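Local atomic coordinates of vibralactone Cyclase (Boreostereum vibrans, PDB entry 6KD0), a protein that catalyses the cyclization that forms the fused bicyclic beta-lactone of vibralactone, using an alpha/beta-hydrolase fold. Residues A[96-101]-A[332-337]; A[116-121]-A[129-134]; A[123-128]-A[336-341]. One frame throughout, in Å; residues are numbered along the deposited sequence.

Contact 1 (A[96-101]-A[332-337]); sequences PLLYWV and EGMSWL
Met334 carries this contact alone from the helix, and its methyl CE settles between Leu98 and Trp100 of the strand. The nearest approach is CE to Trp100 CZ3 at 3.7 Å, with Trp100 CE3 close behind, so the methyl lies against the benzo part of the indole and meets the ring obliquely. On the other flank CE lies 4.0 Å from Leu98 CD2, with Leu98 CD1 only slightly farther off. The thioether reaches the same leucine, Met334 SD to Leu98 CD2 also at 4.0 Å. Both strand side chains cross the methionine at about a right angle, and everything that meets is apolar and buried.

The reach of Met334 follows from its shape. Its CG points away from the carbonyl carbon and lies beside the backbone N (chi1 -67°), and the chain beyond is fully extended, spanning a backbone gap in which the nearest CA pair, Leu98 and Met334, is 8.7 Å apart. Trp100 starts less directly, but with CG anti to the backbone N (chi1 172°) its benzo ring swings in to the methyl. A weak hydrogen bond from NE1 to Asp114 OD2 may help hold that ring. Farther out, Leu118, Ile121 and Leu125 of helix 115-125 flank the indole or the methionine, and Leu98 and Trp100 also rest on Val172 and Ala174 of strand 171-176.

The C-terminal helix 321-338 thus packs against the central parallel strands, as in alpha/beta hydrolases; Trp100 lies near, without touching, the residues of a probable nucleophile elbow.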
loop_
_atom_site.group_PDB
_atom_site.type_symbol
_atom_site.label_atom_id
_atom_site.label_comp_id
_atom_site.label_asym_id
_atom_site.label_seq_id
_atom_site.Cartn_x
_atom_site.Cartn_y
_atom_site.Cartn_z
ATOM N N PRO A 96 -19.323 2.376 3.664
ATOM C CA PRO A 96 -18.320 2.732 2.652
ATOM C C PRO A 96 -17.373 1.570 2.399
ATOM O O PRO A 96 -17.324 0.592 3.159
ATOM C CB PRO A 96 -17.588 3.933 3.259
ATOM C CG PRO A 96 -18.502 4.440 4.375
ATOM C CD PRO A 96 -19.258 3.246 4.856
ATOM N N LEU A 97 -16.609 1.692 1.308
ATOM C CA LEU A 97 -15.830 0.594 0.736
ATOM C C LEU A 97 -14.349 0.951 0.776
ATOM O O LEU A 97 -13.948 1.969 0.207
ATOM C CB LEU A 97 -16.260 0.347 -0.715
ATOM C CG LEU A 97 -16.256 -1.059 -1.317
ATOM C CD1 LEU A 97 -16.016 -1.034 -2.829
ATOM C CD2 LEU A 97 -15.296 -1.977 -0.629
ATOM N N LEU A 98 -13.543 0.121 1.433
ATOM C CA LEU A 98 -12.091 0.266 1.450
ATOM C C LEU A 98 -11.462 -0.913 0.715
ATOM O O LEU A 98 -11.687 -2.067 1.090
ATOM C CB LEU A 98 -11.562 0.318 2.884
ATOM C CG LEU A 98 -10.036 0.280 3.024
ATOM C CD1 LEU A 98 -9.397 1.581 2.538
ATOM C CD2 LEU A 98 -9.635 -0.020 4.467
ATOM N N TYR A 99 -10.662 -0.634 -0.310
ATOM C CA TYR A 99 -10.012 -1.683 -1.102
ATOM C C TYR A 99 -8.516 -1.608 -0.817
ATOM O O TYR A 99 -7.877 -0.609 -1.152
ATOM C CB TYR A 99 -10.315 -1.490 -2.585
ATOM C CG TYR A 99 -9.774 -2.565 -3.487
ATOM C CD1 TYR A 99 -10.499 -3.737 -3.682
ATOM C CD2 TYR A 99 -8.581 -2.391 -4.182
ATOM C CE1 TYR A 99 -10.046 -4.734 -4.510
ATOM C CE2 TYR A 99 -8.106 -3.399 -5.022
ATOM C CZ TYR A 99 -8.862 -4.564 -5.184
ATOM O OH TYR A 99 -8.443 -5.569 -6.020
ATOM N N TRP A 100 -7.968 -2.655 -0.203
ATOM C CA TRP A 100 -6.622 -2.641 0.361
ATOM C C TRP A 100 -5.704 -3.556 -0.438
ATOM O O TRP A 100 -6.059 -4.713 -0.715
ATOM C CB TRP A 100 -6.657 -3.066 1.840
ATOM C CG TRP A 100 -5.293 -3.253 2.385
ATOM C CD1 TRP A 100 -4.536 -4.399 2.332
ATOM C CD2 TRP A 100 -4.467 -2.253 2.994
ATOM N NE1 TRP A 100 -3.305 -4.172 2.900
ATOM C CE2 TRP A 100 -3.239 -2.868 3.320
ATOM C CE3 TRP A 100 -4.656 -0.904 3.324
ATOM C CZ2 TRP A 100 -2.202 -2.179 3.952
ATOM C CZ3 TRP A 100 -3.614 -0.219 3.946
ATOM C CH2 TRP A 100 -2.405 -0.863 4.249
ATOM N N VAL A 101 -4.521 -3.046 -0.803
ATOM C CA VAL A 101 -3.543 -3.791 -1.597
ATOM C C VAL A 101 -2.281 -4.006 -0.765
ATOM O O VAL A 101 -1.526 -3.055 -0.483
ATOM C CB VAL A 101 -3.206 -3.079 -2.908
ATOM C CG1 VAL A 101 -2.476 -4.051 -3.855
ATOM C CG2 VAL A 101 -4.470 -2.531 -3.532
ATOM N N GLU A 332 -6.192 7.401 10.606
ATOM C CA GLU A 332 -6.649 8.794 10.558
ATOM C C GLU A 332 -6.695 9.319 9.127
ATOM O O GLU A 332 -7.590 10.095 8.771
ATOM C CB GLU A 332 -5.740 9.691 11.401
ATOM C CG GLU A 332 -6.055 9.741 12.888
ATOM C CD GLU A 332 -4.988 10.503 13.676
ATOM O OE1 GLU A 332 -4.979 10.394 14.928
ATOM O OE2 GLU A 332 -4.163 11.213 13.042
ATOM N N GLY A 333 -5.724 8.934 8.299
ATOM C CA GLY A 333 -5.767 9.325 6.896
ATOM C C GLY A 333 -6.934 8.686 6.166
ATOM O O GLY A 333 -7.613 9.328 5.358
ATOM N N MET A 334 -7.185 7.409 6.447
ATOM C CA MET A 334 -8.404 6.780 5.942
ATOM C C MET A 334 -9.644 7.557 6.370
ATOM O O MET A 334 -10.564 7.768 5.572
ATOM C CB MET A 334 -8.502 5.339 6.423
ATOM C CG MET A 334 -7.425 4.433 5.824
ATOM S SD MET A 334 -7.499 2.747 6.435
ATOM C CE MET A 334 -6.321 1.979 5.295
ATOM N N SER A 335 -9.714 7.927 7.649
ATOM C CA SER A 335 -10.876 8.662 8.139
ATOM C C SER A 335 -11.026 9.988 7.418
ATOM O O SER A 335 -12.146 10.389 7.098
ATOM C CB SER A 335 -10.772 8.877 9.645
ATOM O OG SER A 335 -11.222 7.717 10.302
ATOM N N TRP A 336 -9.910 10.677 7.150
ATOM C CA TRP A 336 -9.955 11.910 6.371
ATOM C C TRP A 336 -10.555 11.652 5.000
ATOM O O TRP A 336 -11.496 12.335 4.577
ATOM C CB TRP A 336 -8.555 12.509 6.246
ATOM C CG TRP A 336 -8.482 13.662 5.290
ATOM C CD1 TRP A 336 -9.168 14.844 5.366
ATOM C CD2 TRP A 336 -7.689 13.732 4.098
ATOM N NE1 TRP A 336 -8.838 15.653 4.298
ATOM C CE2 TRP A 336 -7.935 14.993 3.505
ATOM C CE3 TRP A 336 -6.789 12.857 3.484
ATOM C CZ2 TRP A 336 -7.316 15.396 2.318
ATOM C CZ3 TRP A 336 -6.178 13.248 2.303
ATOM C CH2 TRP A 336 -6.442 14.517 1.736
ATOM N N LEU A 337 -10.051 10.630 4.306
ATOM C CA LEU A 337 -10.565 10.327 2.975
ATOM C C LEU A 337 -12.050 9.967 3.006
ATOM O O LEU A 337 -12.828 10.424 2.160
ATOM C CB LEU A 337 -9.744 9.202 2.353
ATOM C CG LEU A 337 -8.284 9.577 2.105
ATOM C CD1 LEU A 337 -7.458 8.332 1.704
ATOM C CD2 LEU A 337 -8.179 10.662 1.037
#

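Contact 2 (A[116-121]-A[129-134]); sequences YDLRII and AVSIDY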
loop_
_atom_site.group_PDB
_atom_site.type_symbol
_atom_site.label_atom_id
_atom_site.label_comp_id
_atom_site.label_asym_id
_atom_site.label_seq_id
_atom_site.Cartn_x
_atom_site.Cartn_y
_atom_site.Cartn_z
ATOM N N TYR A 116 -5.362 -9.012 10.383
ATOM C CA TYR A 116 -5.762 -8.454 11.674
ATOM C C TYR A 116 -5.971 -6.951 11.580
ATOM O O TYR A 116 -6.975 -6.428 12.090
ATOM C CB TYR A 116 -4.735 -8.796 12.754
ATOM C CG TYR A 116 -4.855 -10.220 13.273
ATOM C CD1 TYR A 116 -5.492 -11.208 12.523
ATOM C CD2 TYR A 116 -4.316 -10.577 14.496
ATOM C CE1 TYR A 116 -5.596 -12.515 12.988
ATOM C CE2 TYR A 116 -4.420 -11.870 14.975
ATOM C CZ TYR A 116 -5.056 -12.832 14.221
ATOM O OH TYR A 116 -5.145 -14.108 14.698
ATOM N N ASP A 117 -5.075 -6.243 10.876
ATOM C CA ASP A 117 -5.233 -4.795 10.788
ATOM C C ASP A 117 -6.590 -4.451 10.187
ATOM O O ASP A 117 -7.293 -3.569 10.691
ATOM C CB ASP A 117 -4.108 -4.183 9.953
ATOM C CG ASP A 117 -2.865 -3.861 10.776
ATOM O OD1 ASP A 117 -3.010 -3.348 11.899
ATOM O OD2 ASP A 117 -1.737 -4.124 10.301
ATOM N N LEU A 118 -7.012 -5.197 9.155
ATOM C CA LEU A 118 -8.271 -4.860 8.494
ATOM C C LEU A 118 -9.475 -5.270 9.347
ATOM O O LEU A 118 -10.488 -4.553 9.349
ATOM C CB LEU A 118 -8.339 -5.496 7.101
ATOM C CG LEU A 118 -7.347 -4.896 6.082
ATOM C CD1 LEU A 118 -7.419 -5.609 4.736
ATOM C CD2 LEU A 118 -7.568 -3.385 5.887
ATOM N N ARG A 119 -9.372 -6.375 10.107
ATOM C CA ARG A 119 -10.421 -6.683 11.075
ATOM C C ARG A 119 -10.610 -5.502 12.008
ATOM O O ARG A 119 -11.741 -5.083 12.292
ATOM C CB ARG A 119 -10.080 -7.933 11.884
ATOM C CG ARG A 119 -10.137 -9.231 11.133
ATOM C CD ARG A 119 -9.559 -10.330 12.001
ATOM N NE ARG A 119 -9.166 -11.505 11.237
ATOM C CZ ARG A 119 -9.580 -12.740 11.500
ATOM N NH1 ARG A 119 -10.417 -12.973 12.514
ATOM N NH2 ARG A 119 -9.152 -13.739 10.762
ATOM N N ILE A 120 -9.493 -4.925 12.464
ATOM C CA ILE A 120 -9.585 -3.796 13.375
ATOM C C ILE A 120 -10.209 -2.604 12.661
ATOM O O ILE A 120 -11.181 -2.003 13.154
ATOM C CB ILE A 120 -8.191 -3.487 13.944
ATOM C CG1 ILE A 120 -7.757 -4.667 14.819
ATOM C CG2 ILE A 120 -8.188 -2.164 14.701
ATOM C CD1 ILE A 120 -6.296 -4.732 15.097
ATOM N N ILE A 121 -9.742 -2.328 11.436
ATOM C CA ILE A 121 -10.113 -1.087 10.767
ATOM C C ILE A 121 -11.583 -1.116 10.396
ATOM O O ILE A 121 -12.299 -0.120 10.564
ATOM C CB ILE A 121 -9.218 -0.839 9.532
ATOM C CG1 ILE A 121 -7.856 -0.280 9.964
ATOM C CG2 ILE A 121 -9.919 0.099 8.539
ATOM C CD1 ILE A 121 -6.818 -0.244 8.865
ATOM N N ALA A 129 -13.938 -3.664 4.274
ATOM C CA ALA A 129 -12.608 -3.728 3.687
ATOM C C ALA A 129 -12.521 -4.911 2.737
ATOM O O ALA A 129 -13.180 -5.935 2.929
ATOM C CB ALA A 129 -11.528 -3.848 4.756
ATOM N N VAL A 130 -11.689 -4.767 1.709
ATOM C CA VAL A 130 -11.452 -5.823 0.732
ATOM C C VAL A 130 -9.947 -5.974 0.574
ATOM O O VAL A 130 -9.235 -4.971 0.456
ATOM C CB VAL A 130 -12.101 -5.482 -0.625
ATOM C CG1 VAL A 130 -11.930 -6.635 -1.597
ATOM C CG2 VAL A 130 -13.557 -5.115 -0.438
ATOM N N SER A 131 -9.467 -7.214 0.588
ATOM C CA SER A 131 -8.055 -7.547 0.422
ATOM C C SER A 131 -7.943 -8.649 -0.624
ATOM O O SER A 131 -8.738 -9.590 -0.610
ATOM C CB SER A 131 -7.463 -8.016 1.745
ATOM O OG SER A 131 -6.046 -8.096 1.661
ATOM N N ILE A 132 -6.969 -8.559 -1.530
ATOM C CA ILE A 132 -6.932 -9.497 -2.652
ATOM C C ILE A 132 -5.549 -10.125 -2.816
ATOM O O ILE A 132 -4.512 -9.502 -2.554
ATOM C CB ILE A 132 -7.406 -8.843 -3.976
ATOM C CG1 ILE A 132 -6.280 -8.070 -4.687
ATOM C CG2 ILE A 132 -8.663 -8.013 -3.731
ATOM C CD1 ILE A 132 -5.819 -6.797 -3.956
ATOM N N ASP A 133 -5.554 -11.387 -3.260
ATOM C CA ASP A 133 -4.334 -12.167 -3.461
ATOM C C ASP A 133 -3.888 -12.058 -4.921
ATOM O O ASP A 133 -3.992 -13.001 -5.712
ATOM C CB ASP A 133 -4.570 -13.622 -3.062
ATOM C CG ASP A 133 -4.781 -13.792 -1.561
ATOM O OD1 ASP A 133 -4.505 -12.831 -0.810
ATOM O OD2 ASP A 133 -5.223 -14.885 -1.140
ATOM N N TYR A 134 -3.395 -10.868 -5.278
ATOM C CA TYR A 134 -2.914 -10.647 -6.635
ATOM C C TYR A 134 -1.703 -11.532 -6.919
ATOM O O TYR A 134 -0.946 -11.906 -6.017
ATOM C CB TYR A 134 -2.587 -9.162 -6.855
ATOM C CG TYR A 134 -1.508 -8.558 -5.966
ATOM C CD1 TYR A 134 -0.152 -8.703 -6.268
ATOM C CD2 TYR A 134 -1.856 -7.803 -4.841
ATOM C CE1 TYR A 134 0.841 -8.131 -5.448
ATOM C CE2 TYR A 134 -0.882 -7.213 -4.026
ATOM C CZ TYR A 134 0.463 -7.385 -4.338
ATOM O OH TYR A 134 1.417 -6.818 -3.536
#
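Leu118 meets Ala129 and Ser131 with the two methyls of its fork. The apolar contact is CD2 to Ala129 CB at 4.1 Å; CD1 makes a van der Waals touch with Ser131 CB at 3.8 Å, so the two methyls straddle strand positions two apart whose side chains share one face of the sheet. Leu118 CB points toward the strand, and its CG, opposite the carbonyl carbon (chi1 -69°), brings the fork to it. The small side chains of Ala129 and Ser131 are consistent with the close approach of the backbones: the CA atoms of Leu118 and Ala129 are 6.6 Å apart.

Polar groups take part only at the margin. Ser131 OG passes Leu118 CD1 at 4.2 Å as a mere neighbour. Charged and aromatic side chains of the helix turn to other partners: Asp117 forms a salt bridge with Arg318, and Arg119 one with Asp115 while Tyr116 CE1 lies 4.0 Å above one face of its guanidinium.

Helix 115-125 is the connection of a beta-alpha-beta crossover between the neighbouring parallel strands 97-101 and 128-132. Leu118 also touches Trp100 of strand 97-101, Ile121 packs on helix 321-338, and Val130, pointing away, lies on Leu97 and Tyr99.

Contact 3 (A[123-128]-A[336-341]); sequences DKLQVC and WLFSKT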
loop_
_atom_site.group_PDB
_atom_site.type_symbol
_atom_site.label_atom_id
_atom_site.label_comp_id
_atom_site.label_asym_id
_atom_site.label_seq_id
_atom_site.Cartn_x
_atom_site.Cartn_y
_atom_site.Cartn_z
ATOM N N ASP A 123 -13.975 -2.471 11.916
ATOM C CA ASP A 123 -14.780 -2.151 13.093
ATOM C C ASP A 123 -14.587 -0.697 13.506
ATOM O O ASP A 123 -15.559 -0.010 13.846
ATOM C CB ASP A 123 -14.416 -3.110 14.227
ATOM C CG ASP A 123 -15.052 -2.744 15.553
ATOM O OD1 ASP A 123 -16.292 -2.835 15.659
ATOM O OD2 ASP A 123 -14.298 -2.390 16.488
ATOM N N LYS A 124 -13.349 -0.197 13.433
ATOM C CA LYS A 124 -13.075 1.147 13.929
ATOM C C LYS A 124 -13.731 2.196 13.049
ATOM O O LYS A 124 -14.297 3.165 13.554
ATOM C CB LYS A 124 -11.570 1.381 14.019
ATOM C CG LYS A 124 -11.177 2.834 14.254
ATOM C CD LYS A 124 -10.442 3.010 15.567
ATOM C CE LYS A 124 -10.303 4.495 15.923
ATOM N NZ LYS A 124 -11.131 4.839 17.115
ATOM N N LEU A 125 -13.692 2.006 11.731
ATOM C CA LEU A 125 -14.161 3.015 10.791
ATOM C C LEU A 125 -15.588 2.781 10.333
ATOM O O LEU A 125 -16.181 3.676 9.702
ATOM C CB LEU A 125 -13.243 3.045 9.565
ATOM C CG LEU A 125 -12.092 4.038 9.612
ATOM C CD1 LEU A 125 -11.459 4.095 10.984
ATOM C CD2 LEU A 125 -11.066 3.700 8.549
ATOM N N GLN A 126 -16.134 1.605 10.619
ATOM C CA GLN A 126 -17.402 1.164 10.054
ATOM C C GLN A 126 -17.365 1.232 8.525
ATOM O O GLN A 126 -18.156 1.922 7.884
ATOM C CB GLN A 126 -18.556 1.986 10.635
ATOM C CG GLN A 126 -18.736 1.765 12.142
ATOM C CD GLN A 126 -19.193 0.352 12.468
ATOM O OE1 GLN A 126 -20.330 -0.016 12.197
ATOM N NE2 GLN A 126 -18.295 -0.453 13.021
ATOM N N VAL A 127 -16.409 0.498 7.944
ATOM C CA VAL A 127 -16.318 0.340 6.497
ATOM C C VAL A 127 -16.122 -1.137 6.211
ATOM O O VAL A 127 -15.620 -1.882 7.050
ATOM C CB VAL A 127 -15.165 1.157 5.867
ATOM C CG1 VAL A 127 -15.290 2.644 6.219
ATOM C CG2 VAL A 127 -13.820 0.600 6.314
ATOM N N CYS A 128 -16.541 -1.558 5.018
ATOM C CA CYS A 128 -16.220 -2.880 4.503
ATOM C C CYS A 128 -14.852 -2.811 3.840
ATOM O O CYS A 128 -14.635 -1.982 2.954
ATOM C CB CYS A 128 -17.262 -3.355 3.492
ATOM S SG CYS A 128 -18.912 -3.487 4.195
ATOM N N TRP A 336 -9.910 10.677 7.150
ATOM C CA TRP A 336 -9.955 11.910 6.371
ATOM C C TRP A 336 -10.555 11.652 5.000
ATOM O O TRP A 336 -11.496 12.335 4.577
ATOM C CB TRP A 336 -8.555 12.509 6.246
ATOM C CG TRP A 336 -8.482 13.662 5.290
ATOM C CD1 TRP A 336 -9.168 14.844 5.366
ATOM C CD2 TRP A 336 -7.689 13.732 4.098
ATOM N NE1 TRP A 336 -8.838 15.653 4.298
ATOM C CE2 TRP A 336 -7.935 14.993 3.505
ATOM C CE3 TRP A 336 -6.789 12.857 3.484
ATOM C CZ2 TRP A 336 -7.316 15.396 2.318
ATOM C CZ3 TRP A 336 -6.178 13.248 2.303
ATOM C CH2 TRP A 336 -6.442 14.517 1.736
ATOM N N LEU A 337 -10.051 10.630 4.306
ATOM C CA LEU A 337 -10.565 10.327 2.975
ATOM C C LEU A 337 -12.050 9.967 3.006
ATOM O O LEU A 337 -12.828 10.424 2.160
ATOM C CB LEU A 337 -9.744 9.202 2.353
ATOM C CG LEU A 337 -8.284 9.577 2.105
ATOM C CD1 LEU A 337 -7.458 8.332 1.704
ATOM C CD2 LEU A 337 -8.179 10.662 1.037
ATOM N N PHE A 338 -12.464 9.148 3.967
ATOM C CA PHE A 338 -13.872 8.786 4.061
ATOM C C PHE A 338 -14.738 9.970 4.489
ATOM O O PHE A 338 -15.941 9.972 4.203
ATOM C CB PHE A 338 -14.050 7.608 5.012
ATOM C CG PHE A 338 -13.728 6.263 4.393
ATOM C CD1 PHE A 338 -14.452 5.783 3.308
ATOM C CD2 PHE A 338 -12.706 5.480 4.904
ATOM C CE1 PHE A 338 -14.167 4.552 2.751
ATOM C CE2 PHE A 338 -12.408 4.241 4.346
ATOM C CZ PHE A 338 -13.135 3.779 3.269
ATOM N N SER A 339 -14.156 10.985 5.138
ATOM C CA SER A 339 -14.930 12.159 5.534
ATOM C C SER A 339 -15.365 13.002 4.348
ATOM O O SER A 339 -16.171 13.919 4.529
ATOM C CB SER A 339 -14.138 13.036 6.505
ATOM O OG SER A 339 -13.150 13.774 5.800
ATOM N N LYS A 340 -14.860 12.717 3.148
ATOM C CA LYS A 340 -15.286 13.434 1.959
ATOM C C LYS A 340 -16.611 12.921 1.407
ATOM O O LYS A 340 -17.179 13.557 0.515
ATOM C CB LYS A 340 -14.180 13.366 0.912
ATOM C CG LYS A 340 -12.892 13.950 1.461
ATOM C CD LYS A 340 -11.893 14.319 0.389
ATOM C CE LYS A 340 -10.806 15.228 0.956
ATOM N NZ LYS A 340 -11.361 16.512 1.475
ATOM N N THR A 341 -17.117 11.802 1.924
ATOM C CA THR A 341 -18.486 11.344 1.671
ATOM C C THR A 341 -19.077 10.884 2.998
ATOM O O THR A 341 -19.367 9.696 3.195
ATOM C CB THR A 341 -18.523 10.218 0.632
ATOM O OG1 THR A 341 -17.564 9.215 0.981
ATOM C CG2 THR A 341 -18.216 10.743 -0.756
#
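Phe338 meets Val127 and Leu125 from near the C-terminal end of helix 321-338, and its side chain makes every touch on that side. From CB, directed toward the other segment, the chain turns to put CG on the side of the backbone N, far from the carbonyl carbon (chi1 -80°), and the ring presents one face to the valine. CD2 is the first atom to be met: Leu125 CD2 approaches it obliquely at 4.4 Å, a loose contact, while Val127 CG1 lies 4.1 Å from the same CD2. Farther out, CE2 and the tip atom CZ each lie 3.8 Å from Val127 CG1, and CE1 is 4.1 Å from that methyl. CG1 therefore sits over one face of the ring as a CH-pi contact, 3.9 Å from the centroid and 14° off the ring normal. The two side chains come from opposite directions. An alanine here is likely to leave Val127 CG1 without the ring face it rests on and open a gap beside Leu125.

Both segments span the end of a helix. Gln126, the first residue to leave helical phi/psi, has a positive phi of 55°, and Val127 follows with its CB toward the other segment. The NE2 of Gln126 donates to Asp123 O over 2.9 Å, tying the side chain back to the helix end. A type I beta turn from Phe338 to Thr341 carries the chain on.

The contact joins the end of helix 115-125 and the loop after it to the end of helix 321-338. Leu125 also packs on Ile331, Met334 and Ser335, and Phe338 reaches across to Pro96 and to Val172 of strand 171-176, while Cys128 begins the strand beside 97-101.

How the contacts relate
The three contacts tie helices 115-125 and 321-338 to each other and to the central sheet. Along the chain, contact 2 is nested inside the long loop closed by contact 1, whereas contacts 2 and 3 cross. Contacts 1 and 3 end on the same helix, sharing Trp336 and Leu337, and their centres are about 6 Å apart; contact 2 has its centre about 11 Å from that of contact 1 and 14 Å from that of contact 3. Strands 97-101 and 128-132 are parallel neighbours, probably hydrogen-bonded, as in Trp100 N to Val130 O at 2.7 Å. The last helix is thereby joined to an early beta-alpha-beta unit of the alpha/beta-hydrolase fold.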